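6-phospho-beta-d glycosidase (Streptococcus pyogenes, PDB 5FOO) probably hydrolyses 6-phospho-beta-glucosides as a family 1 glycoside hydrolase, and binds 6-phosphocyclophellitol in its pocket. Local coordinates at residues 15-20 / 76-81; 21-26 / 53-58; 118-123 / 162-167. The protein carries 1 engineered substitution. All blocks are in the same frame, centred on the assembly; numbering follows the deposited sequence.

The chain forms a closed barrel of eight parallel strands. Interaction 1 joins segments at the ends of strands 9-13 and 72-76. Interaction 3 does the same for strands 112-116 and 159-161. Their centres are about 11 Å apart, and both touch 6-phosphocyclophellitol, interaction 1 through Gln18 and interaction 3 through His119, Asn164 and Glu165. Interaction 2 lies outward, its centre about 9 Å from that of interaction 1 and about 19 Å from that of interaction 3. Along the chain it is nested inside the loop closed by interaction 1, and interaction 3 follows. Arg81 and Gln78 of interaction 1 reach Phe23 and Lys25 of interaction 2, linking pocket layer and surface.

Interaction 1: 15-20 / 76-81; sequences SGPQSE and SIQWTR. With JAZ (6-phosphocyclophellitol), chain G.
Glu20 has CG anti to its carbonyl carbon (chi1 -75°) and runs out extended, while Arg81 bends at chi3 (-64°), and their charged ends meet. Arg81 NE donates to Glu20 OE1 at 2.8 Å in a salt bridge, with the oxygen in the guanidinium plane. A weak bond from Arg81 NH2 goes to the same oxygen. Gln78 NE2 also donates to Glu20 OE1, at 2.7 Å, coming from the opposite face of the carboxylate to Arg81 NE. One oxygen is therefore gripped from above and below, which should fix the carboxylate against rotation. The other oxygen, Glu20 OE2, bonds to Tyr99 OH. It also takes a hydrogen bond of 2.6 Å from a water, which donates again to Ser76 O. Gln78 is held by both ends of its amide. Its OE1 accepts from Lys25 and Asn29, and lies 3.6 Å from Pro17 CG; the two side chains run alongside each other in opposite directions.

At the start of the short helix 16-19, Gly16 N donates to Ser76 OG at 2.8 Å, nearly straight at 163°. Ser15 OG, at the N-cap, accepts a weak capping bond from Gln18 N. It donates to Gln18 OE1 at 2.8 Å, in the plane of the amide and on a lone pair. This orients the Gln18 amide toward the ligand. Gln18 OE1 accepts from O16 of 6-phosphocyclophellitol at 2.8 Å, and Gln18 NE2 donates to its O15. Ser15 is thus a second-shell residue for the pocket.

The contact lies buried at the ends of the first two barrel strands, 9-13 and 72-76. Helix 93-108 packs on it through Tyr98 and Tyr99, and Asn116 of strand 112-116 touches Ser76.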
loop_
_atom_site.group_PDB
_atom_site.type_symbol
_atom_site.label_atom_id
_atom_site.label_comp_id
_atom_site.label_asym_id
_atom_site.label_seq_id
_atom_site.Cartn_x
_atom_site.Cartn_y
_atom_site.Cartn_z
ATOM N N SER A 15 3.472 -1.322 7.753
ATOM C CA SER A 15 3.300 0.101 7.883
ATOM C C SER A 15 3.474 0.500 9.352
ATOM O O SER A 15 3.392 -0.339 10.251
ATOM C CB SER A 15 1.920 0.488 7.368
ATOM O OG SER A 15 0.921 0.042 8.237
ATOM N N GLY A 16 3.767 1.762 9.608
ATOM C CA GLY A 16 3.896 2.286 10.989
ATOM C C GLY A 16 2.628 1.971 11.838
ATOM O O GLY A 16 2.723 1.436 12.957
ATOM N N PRO A 17 1.445 2.298 11.309
ATOM C CA PRO A 17 0.229 2.094 12.092
ATOM C C PRO A 17 -0.068 0.618 12.410
ATOM O O PRO A 17 -0.604 0.323 13.472
ATOM C CB PRO A 17 -0.863 2.716 11.215
ATOM C CG PRO A 17 -0.155 3.700 10.350
ATOM C CD PRO A 17 1.182 3.056 10.076
ATOM N N GLN A 18 0.280 -0.301 11.521
ATOM C CA GLN A 18 -0.085 -1.681 11.689
ATOM C C GLN A 18 0.926 -2.433 12.545
ATOM O O GLN A 18 0.606 -3.505 13.035
ATOM C CB GLN A 18 -0.232 -2.340 10.355
ATOM C CG GLN A 18 -1.324 -1.707 9.526
ATOM C CD GLN A 18 -1.438 -2.312 8.161
ATOM O OE1 GLN A 18 -0.863 -1.795 7.181
ATOM N NE2 GLN A 18 -2.242 -3.387 8.054
ATOM N N SER A 19 2.142 -1.879 12.740
ATOM C CA SER A 19 3.164 -2.584 13.441
ATOM C C SER A 19 3.595 -1.911 14.748
ATOM O O SER A 19 3.945 -2.611 15.684
ATOM C CB SER A 19 4.371 -2.767 12.500
ATOM O OG SER A 19 4.905 -1.493 12.116
ATOM N N GLU A 20 3.625 -0.575 14.799
ATOM C CA GLU A 20 4.357 0.123 15.869
ATOM C C GLU A 20 3.736 0.041 17.241
ATOM O O GLU A 20 4.432 -0.196 18.236
ATOM C CB GLU A 20 4.508 1.610 15.556
ATOM C CG GLU A 20 5.542 1.959 14.481
ATOM C CD GLU A 20 5.490 3.409 14.021
ATOM O OE1 GLU A 20 4.851 4.245 14.750
ATOM O OE2 GLU A 20 6.130 3.741 12.965
ATOM N N SER A 76 6.376 2.424 7.001
ATOM C CA SER A 76 6.007 3.796 6.816
ATOM C C SER A 76 6.375 4.593 8.029
ATOM O O SER A 76 6.490 4.070 9.139
ATOM C CB SER A 76 4.516 3.939 6.476
ATOM O OG SER A 76 3.678 3.722 7.607
ATOM N N ILE A 77 6.624 5.880 7.771
ATOM C CA ILE A 77 6.787 6.902 8.825
ATOM C C ILE A 77 5.404 7.535 9.006
ATOM O O ILE A 77 4.757 7.956 8.011
ATOM C CB ILE A 77 7.838 7.979 8.425
ATOM C CG1 ILE A 77 9.254 7.386 8.313
ATOM C CG2 ILE A 77 7.844 9.161 9.381
ATOM C CD1 ILE A 77 10.309 8.346 7.740
ATOM N N GLN A 78 4.980 7.595 10.265
ATOM C CA GLN A 78 3.710 8.246 10.684
ATOM C C GLN A 78 3.900 9.701 10.907
ATOM O O GLN A 78 4.630 10.071 11.783
ATOM C CB GLN A 78 3.148 7.634 11.948
ATOM C CG GLN A 78 2.726 6.169 11.746
ATOM C CD GLN A 78 1.826 5.654 12.873
ATOM O OE1 GLN A 78 0.665 6.005 12.956
ATOM N NE2 GLN A 78 2.375 4.803 13.723
ATOM N N TRP A 79 3.211 10.509 10.099
ATOM C CA TRP A 79 3.033 11.917 10.304
ATOM C C TRP A 79 2.659 12.229 11.773
ATOM O O TRP A 79 3.176 13.194 12.383
ATOM C CB TRP A 79 1.909 12.338 9.347
ATOM C CG TRP A 79 1.766 13.765 9.054
ATOM C CD1 TRP A 79 2.400 14.807 9.664
ATOM C CD2 TRP A 79 0.892 14.341 8.049
ATOM N NE1 TRP A 79 1.972 16.003 9.121
ATOM C CE2 TRP A 79 1.056 15.744 8.120
ATOM C CE3 TRP A 79 -0.019 13.794 7.095
ATOM C CZ2 TRP A 79 0.346 16.611 7.301
ATOM C CZ3 TRP A 79 -0.704 14.649 6.287
ATOM C CH2 TRP A 79 -0.539 16.057 6.402
ATOM N N THR A 80 1.782 11.397 12.338
ATOM C CA THR A 80 1.310 11.566 13.692
ATOM C C THR A 80 2.360 11.264 14.762
ATOM O O THR A 80 2.165 11.674 15.883
ATOM C CB THR A 80 0.080 10.666 13.977
ATOM O OG1 THR A 80 0.382 9.275 13.699
ATOM C CG2 THR A 80 -1.103 11.147 13.186
ATOM N N ARG A 81 3.467 10.587 14.417
ATOM C CA ARG A 81 4.614 10.370 15.354
ATOM C C ARG A 81 5.726 11.385 15.146
ATOM O O ARG A 81 6.285 11.858 16.100
ATOM C CB ARG A 81 5.204 8.952 15.176
ATOM C CG ARG A 81 6.344 8.652 16.113
ATOM C CD ARG A 81 6.834 7.250 15.979
ATOM N NE ARG A 81 5.867 6.240 16.349
ATOM C CZ ARG A 81 5.463 5.948 17.573
ATOM N NH1 ARG A 81 5.913 6.587 18.597
ATOM N NH2 ARG A 81 4.558 4.948 17.764
HETATM C C2 JAZ G . -3.341 -4.607 4.484
HETATM C C3 JAZ G . -2.266 -3.610 4.002
HETATM C C4 JAZ G . -2.582 -3.118 2.594
HETATM C C5 JAZ G . -2.685 -4.256 1.587
HETATM C C6 JAZ G . -3.644 -5.317 2.080
HETATM C C7 JAZ G . -3.331 -5.776 3.505
HETATM C C8 JAZ G . -4.204 -6.949 3.943
HETATM O O9 JAZ G . -5.553 -6.492 3.951
HETATM P P10 JAZ G . -6.575 -7.124 4.990
HETATM O O11 JAZ G . -7.837 -6.376 4.742
HETATM O O12 JAZ G . -6.006 -7.169 6.347
HETATM O O13 JAZ G . -6.700 -8.535 4.612
HETATM O O14 JAZ G . -4.992 -4.844 1.956
HETATM O O15 JAZ G . -3.012 -5.126 5.778
HETATM O O16 JAZ G . -2.298 -2.519 4.887
HETATM O O17 JAZ G . -1.605 -2.180 2.177
HETATM O O HOH W 1 7.233 2.214 11.207
#

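Interaction 2: 21-26 / 53-58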
loop_
_atom_site.group_PDB
_atom_site.type_symbol
_atom_site.label_atom_id
_atom_site.label_comp_id
_atom_site.label_asym_id
_atom_site.label_seq_id
_atom_site.Cartn_x
_atom_site.Cartn_y
_atom_site.Cartn_z
ATOM N N GLY A 21 2.425 0.272 17.293
ATOM C CA GLY A 21 1.770 0.632 18.565
ATOM C C GLY A 21 1.806 2.144 18.728
ATOM O O GLY A 21 2.547 2.823 18.021
ATOM N N ARG A 22 0.978 2.666 19.630
ATOM C CA ARG A 22 0.893 4.100 19.889
ATOM C C ARG A 22 1.839 4.571 20.986
ATOM O O ARG A 22 1.802 5.723 21.358
ATOM C CB ARG A 22 -0.522 4.466 20.237
ATOM C CG ARG A 22 -1.451 4.316 19.021
ATOM C CD ARG A 22 -2.881 4.821 19.365
ATOM N NE ARG A 22 -2.900 6.193 19.866
ATOM C CZ ARG A 22 -3.926 6.818 20.462
ATOM N NH1 ARG A 22 -5.134 6.251 20.665
ATOM N NH2 ARG A 22 -3.744 8.047 20.892
ATOM N N PHE A 23 2.724 3.689 21.442
ATOM C CA PHE A 23 3.691 4.010 22.451
ATOM C C PHE A 23 4.394 5.262 22.050
ATOM O O PHE A 23 4.878 5.281 20.953
ATOM C CB PHE A 23 4.726 2.915 22.554
ATOM C CG PHE A 23 4.148 1.585 22.900
ATOM C CD1 PHE A 23 3.817 1.288 24.196
ATOM C CD2 PHE A 23 3.959 0.606 21.901
ATOM C CE1 PHE A 23 3.286 0.042 24.514
ATOM C CE2 PHE A 23 3.447 -0.632 22.227
ATOM C CZ PHE A 23 3.117 -0.907 23.527
ATOM N N ALA A 24 4.427 6.268 22.955
ATOM C CA ALA A 24 5.040 7.604 22.749
ATOM C C ALA A 24 4.661 8.383 21.472
ATOM O O ALA A 24 5.471 9.169 20.967
ATOM C CB ALA A 24 6.546 7.517 22.849
ATOM N N LYS A 25 3.451 8.184 20.963
ATOM C CA LYS A 25 3.069 8.797 19.725
ATOM C C LYS A 25 2.209 9.957 20.064
ATOM O O LYS A 25 1.154 9.774 20.659
ATOM C CB LYS A 25 2.362 7.809 18.758
ATOM C CG LYS A 25 2.356 8.274 17.308
ATOM C CD LYS A 25 1.778 7.244 16.341
ATOM C CE LYS A 25 0.262 7.187 16.479
ATOM N NZ LYS A 25 -0.453 6.300 15.526
ATOM N N GLN A 26 2.604 11.136 19.610
ATOM C CA GLN A 26 1.995 12.367 20.073
ATOM C C GLN A 26 0.544 12.520 19.619
ATOM O O GLN A 26 -0.277 13.085 20.348
ATOM C CB GLN A 26 2.842 13.556 19.617
ATOM C CG GLN A 26 2.337 14.903 20.064
ATOM C CD GLN A 26 3.258 16.077 19.692
ATOM O OE1 GLN A 26 4.421 15.953 19.329
ATOM N NE2 GLN A 26 2.712 17.238 19.807
ATOM N N ASP A 53 3.969 -4.141 18.449
ATOM C CA ASP A 53 5.021 -3.748 19.384
ATOM C C ASP A 53 6.375 -3.420 18.685
ATOM O O ASP A 53 7.459 -3.529 19.297
ATOM C CB ASP A 53 5.213 -4.842 20.479
ATOM C CG ASP A 53 6.050 -4.368 21.673
ATOM O OD1 ASP A 53 5.898 -3.139 21.991
ATOM O OD2 ASP A 53 6.843 -5.231 22.270
ATOM N N ALA A 54 6.309 -3.001 17.426
ATOM C CA ALA A 54 7.523 -2.582 16.718
ATOM C C ALA A 54 8.181 -1.332 17.340
ATOM O O ALA A 54 9.409 -1.145 17.212
ATOM C CB ALA A 54 7.252 -2.385 15.241
ATOM N N TYR A 55 7.413 -0.487 18.030
ATOM C CA TYR A 55 8.033 0.577 18.779
ATOM C C TYR A 55 9.233 0.052 19.638
ATOM O O TYR A 55 10.333 0.665 19.657
ATOM C CB TYR A 55 7.047 1.401 19.615
ATOM C CG TYR A 55 7.742 2.543 20.342
ATOM C CD1 TYR A 55 7.996 3.742 19.701
ATOM C CD2 TYR A 55 8.208 2.398 21.664
ATOM C CE1 TYR A 55 8.703 4.758 20.333
ATOM C CE2 TYR A 55 8.868 3.438 22.311
ATOM C CZ TYR A 55 9.121 4.613 21.629
ATOM O OH TYR A 55 9.790 5.691 22.239
ATOM N N HIS A 56 9.021 -1.098 20.303
ATOM C CA HIS A 56 10.022 -1.698 21.143
ATOM C C HIS A 56 10.890 -2.706 20.402
ATOM O O HIS A 56 12.084 -2.754 20.630
ATOM C CB HIS A 56 9.357 -2.346 22.346
ATOM C CG HIS A 56 8.635 -1.382 23.239
ATOM N ND1 HIS A 56 7.264 -1.375 23.374
ATOM C CD2 HIS A 56 9.099 -0.456 24.107
ATOM C CE1 HIS A 56 6.921 -0.454 24.262
ATOM N NE2 HIS A 56 8.013 0.123 24.718
ATOM N N GLN A 57 10.330 -3.475 19.491
ATOM C CA GLN A 57 11.023 -4.630 18.917
ATOM C C GLN A 57 11.611 -4.483 17.512
ATOM O O GLN A 57 12.055 -5.460 16.948
ATOM C CB GLN A 57 10.044 -5.819 18.912
ATOM C CG GLN A 57 9.654 -6.257 20.323
ATOM C CD GLN A 57 9.049 -7.662 20.327
ATOM O OE1 GLN A 57 9.664 -8.603 19.829
ATOM N NE2 GLN A 57 7.831 -7.800 20.826
ATOM N N ILE A 58 11.615 -3.297 16.931
ATOM C CA ILE A 58 12.137 -3.135 15.593
ATOM C C ILE A 58 13.554 -3.679 15.436
ATOM O O ILE A 58 13.848 -4.391 14.436
ATOM C CB ILE A 58 11.953 -1.672 15.043
ATOM C CG1 ILE A 58 12.224 -1.643 13.537
ATOM C CG2 ILE A 58 12.845 -0.711 15.794
ATOM C CD1 ILE A 58 11.311 -2.503 12.712
#
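Phe23 and Ala24 fill the two middle positions of a type II beta turn, closed by Lys25 N to Arg22 O, and this turn meets Tyr55 and His56 in the first turn of helix 54-67. Phe23 is the main side chain of the contact. His56 points an edge at its face, an edge-to-face pair with centroids 4.5 Å apart and planes at 66°. The touching atom is His56 CE1, which stands over the centre of the Phe23 ring and is 3.6 Å from Phe23 CD1. The imidazole is set by Asp53, because His56 ND1 donates to Asp53 OD1 at 2.6 Å. That bond uses the syn lone pair and lies in the imidazole plane. Gln57 NE2 reaches the other oxygen, Asp53 OD2, from the anti side at 3.1 Å. Asp53 OD1 is also 3.5 Å from Phe23 CE2.

Tyr55 takes the base of the Phe23 side chain. Its CG is anti to the backbone N (chi1 -178°), which turns the ring toward the loop. There Tyr55 CD2 packs against Phe23 CB at 3.6 Å, and Phe23 O lies over one face of the ring. Ala24 CB adds a contact of 3.8 Å to Tyr55 OH, which is hydrogen-bonded to Asp94.

The loop and the helix thus join at the protein surface by aromatic and apolar packing. Asp53 fixes the rotation of the imidazole through His56 ND1, and Asp94 holds the Tyr55 hydroxyl; the Phe23 ring is held by packing. The carboxylate of Asp53 would polarise the imidazole, and this may make His56 CE1-H a better partner for the pi face of Phe23.

Interaction 3: 118-123 / 162-167. With JAZ (6-phosphocyclophellitol), chain G.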
loop_
_atom_site.group_PDB
_atom_site.type_symbol
_atom_site.label_atom_id
_atom_site.label_comp_id
_atom_site.label_asym_id
_atom_site.label_seq_id
_atom_site.Cartn_x
_atom_site.Cartn_y
_atom_site.Cartn_z
ATOM N N HIS A 118 2.805 7.604 3.829
ATOM C CA HIS A 118 1.368 7.689 4.170
ATOM C C HIS A 118 0.765 6.351 3.918
ATOM O O HIS A 118 0.774 5.872 2.787
ATOM C CB HIS A 118 0.706 8.772 3.334
ATOM C CG HIS A 118 -0.778 8.825 3.423
ATOM N ND1 HIS A 118 -1.594 8.998 2.324
ATOM C CD2 HIS A 118 -1.613 8.745 4.485
ATOM C CE1 HIS A 118 -2.862 8.967 2.690
ATOM N NE2 HIS A 118 -2.897 8.803 3.994
ATOM N N HIS A 119 0.239 5.728 4.972
ATOM C CA HIS A 119 -0.473 4.459 4.826
ATOM C C HIS A 119 -1.764 4.550 5.675
ATOM O O HIS A 119 -1.817 4.083 6.835
ATOM C CB HIS A 119 0.458 3.284 5.279
ATOM C CG HIS A 119 0.001 1.949 4.824
ATOM N ND1 HIS A 119 0.859 0.988 4.339
ATOM C CD2 HIS A 119 -1.244 1.417 4.741
ATOM C CE1 HIS A 119 0.176 -0.083 3.988
ATOM N NE2 HIS A 119 -1.108 0.147 4.230
ATOM N N PHE A 120 -2.763 5.218 5.082
ATOM C CA PHE A 120 -4.101 5.402 5.631
ATOM C C PHE A 120 -4.104 6.122 6.975
ATOM O O PHE A 120 -5.005 5.871 7.819
ATOM C CB PHE A 120 -4.798 4.022 5.832
ATOM C CG PHE A 120 -4.718 3.065 4.655
ATOM C CD1 PHE A 120 -4.446 3.459 3.354
ATOM C CD2 PHE A 120 -4.970 1.720 4.884
ATOM C CE1 PHE A 120 -4.398 2.520 2.293
ATOM C CE2 PHE A 120 -4.935 0.779 3.856
ATOM C CZ PHE A 120 -4.661 1.184 2.550
ATOM N N ASP A 121 -3.110 6.996 7.207
ATOM C CA ASP A 121 -2.898 7.550 8.520
ATOM C C ASP A 121 -2.779 9.043 8.620
ATOM O O ASP A 121 -1.976 9.547 9.399
ATOM C CB ASP A 121 -1.711 6.851 9.225
ATOM C CG ASP A 121 -0.356 7.127 8.537
ATOM O OD1 ASP A 121 -0.351 7.415 7.312
ATOM O OD2 ASP A 121 0.688 7.068 9.238
ATOM N N LEU A 122 -3.645 9.747 7.920
ATOM C CA LEU A 122 -3.850 11.165 8.145
ATOM C C LEU A 122 -4.067 11.448 9.640
ATOM O O LEU A 122 -4.841 10.747 10.321
ATOM C CB LEU A 122 -5.043 11.649 7.304
ATOM C CG LEU A 122 -5.348 13.127 7.415
ATOM C CD1 LEU A 122 -4.502 13.933 6.444
ATOM C CD2 LEU A 122 -6.829 13.402 7.192
ATOM N N PRO A 123 -3.443 12.492 10.179
ATOM C CA PRO A 123 -3.833 12.962 11.537
ATOM C C PRO A 123 -5.307 13.394 11.648
ATOM O O PRO A 123 -5.802 14.244 10.860
ATOM C CB PRO A 123 -2.966 14.190 11.762
ATOM C CG PRO A 123 -1.858 14.099 10.802
ATOM C CD PRO A 123 -2.434 13.374 9.576
ATOM N N VAL A 162 5.532 7.858 -1.682
ATOM C CA VAL A 162 4.743 8.942 -1.128
ATOM C C VAL A 162 3.456 8.397 -0.431
ATOM O O VAL A 162 3.167 8.797 0.683
ATOM C CB VAL A 162 4.367 10.029 -2.169
ATOM C CG1 VAL A 162 3.546 11.138 -1.472
ATOM C CG2 VAL A 162 5.609 10.697 -2.773
ATOM N N HIS A 163 2.713 7.513 -1.104
ATOM C CA HIS A 163 1.529 6.897 -0.532
ATOM C C HIS A 163 1.557 5.389 -0.757
ATOM O O HIS A 163 2.151 4.883 -1.726
ATOM C CB HIS A 163 0.255 7.360 -1.248
ATOM C CG HIS A 163 0.062 8.843 -1.358
ATOM N ND1 HIS A 163 -0.242 9.626 -0.286
ATOM C CD2 HIS A 163 0.022 9.650 -2.424
ATOM C CE1 HIS A 163 -0.421 10.873 -0.666
ATOM N NE2 HIS A 163 -0.250 10.916 -1.965
ATOM N N ASN A 164 0.853 4.677 0.118
ATOM C CA ASN A 164 0.341 3.374 -0.196
ATOM C C ASN A 164 -1.109 3.487 -0.652
ATOM O O ASN A 164 -1.964 3.970 0.102
ATOM C CB ASN A 164 0.396 2.490 1.039
ATOM C CG ASN A 164 -0.200 1.125 0.782
ATOM O OD1 ASN A 164 0.469 0.227 0.264
ATOM N ND2 ASN A 164 -1.464 0.966 1.131
ATOM N N GLU A 165 -1.369 3.047 -1.858
ATOM C CA GLU A 165 -2.719 2.902 -2.421
ATOM C C GLU A 165 -3.659 4.062 -2.130
ATOM O O GLU A 165 -4.653 3.935 -1.367
ATOM C CB GLU A 165 -3.357 1.586 -1.997
ATOM C CG GLU A 165 -2.603 0.345 -2.375
ATOM C CD GLU A 165 -3.108 -0.918 -1.585
ATOM O OE1 GLU A 165 -3.133 -1.028 -0.273
ATOM O OE2 GLU A 165 -3.450 -1.843 -2.317
ATOM N N PRO A 166 -3.347 5.203 -2.734
ATOM C CA PRO A 166 -4.167 6.322 -2.537
ATOM C C PRO A 166 -5.620 6.130 -2.965
ATOM O O PRO A 166 -6.504 6.710 -2.300
ATOM C CB PRO A 166 -3.455 7.422 -3.292
ATOM C CG PRO A 166 -2.729 6.737 -4.359
ATOM C CD PRO A 166 -2.236 5.509 -3.643
ATOM N N MET A 167 -5.903 5.281 -3.950
ATOM C CA MET A 167 -7.342 5.037 -4.301
ATOM C C MET A 167 -8.095 4.289 -3.195
ATOM O O MET A 167 -9.293 4.373 -3.107
ATOM C CB MET A 167 -7.494 4.269 -5.637
ATOM C CG MET A 167 -8.983 4.107 -6.114
ATOM S SD MET A 167 -9.769 5.717 -6.237
ATOM C CE MET A 167 -9.271 6.158 -7.867
HETATM C C2 JAZ G . -3.341 -4.607 4.484
HETATM C C3 JAZ G . -2.266 -3.610 4.002
HETATM C C4 JAZ G . -2.582 -3.118 2.594
HETATM C C5 JAZ G . -2.685 -4.256 1.587
HETATM C C6 JAZ G . -3.644 -5.317 2.080
HETATM C C7 JAZ G . -3.331 -5.776 3.505
HETATM C C8 JAZ G . -4.204 -6.949 3.943
HETATM O O9 JAZ G . -5.553 -6.492 3.951
HETATM P P10 JAZ G . -6.575 -7.124 4.990
HETATM O O11 JAZ G . -7.837 -6.376 4.742
HETATM O O12 JAZ G . -6.006 -7.169 6.347
HETATM O O13 JAZ G . -6.700 -8.535 4.612
HETATM O O14 JAZ G . -4.992 -4.844 1.956
HETATM O O15 JAZ G . -3.012 -5.126 5.778
HETATM O O16 JAZ G . -2.298 -2.519 4.887
HETATM O O17 JAZ G . -1.605 -2.180 2.177
HETATM O O HOH W 2 -2.265 5.714 2.144
#
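This is a buried contact at the mouth of a TIM barrel, between a loop after strand 112-116 and a segment that runs from strand 163-164 into helix 166-174. The second segment carries Asn164-Glu165-Pro166, the Asn-Glu-Pro sequence that in family 1 glycosidases holds the acid/base glutamate. The backbones are tied by Asn164 N donating to His118 O at 2.9 Å. Next to this bond, His118 ND1 and His163 ND1 share a hydrogen bond of 3.0 Å. The two rings meet rim to rim with planes at 78°, and His163 NE2 continues to Leu196 O.

On the ligand side, the Asn164 amide lies stacked on the His119 ring, the planes 12° apart. Asn164 has CG anti to its backbone N (chi1 177°), which carries the amide over that face. Its CB makes a CH-pi contact 3.8 Å from the centroid of the His119 ring. Asn164 ND2 donates to Glu165 OE1 at 3.0 Å, and Asn297 donates to Asn164 OD1, so the amide is held at both ends. Glu165 OE2 bonds to Asn224 and Tyr299. Phe120 adds packing, with Phe120 CZ 3.5 Å from Asn164 ND2.

These side chains present polar atoms to neighbouring hydroxyls of 6-phosphocyclophellitol. His119 NE2 donates to ligand O16 at 3.0 Å. Ligand O17 donates to Glu165 OE1 at 3.1 Å and receives a weak bond from Asn164 ND2. The Asp121 side chain accepts from His119 N, which should help to fix the backbone there.

One water bridges the two segments over a face of the His118 ring: it accepts from Phe120 N, donates weakly to His118 O and donates to Asn164 O, the last at 2.7 Å.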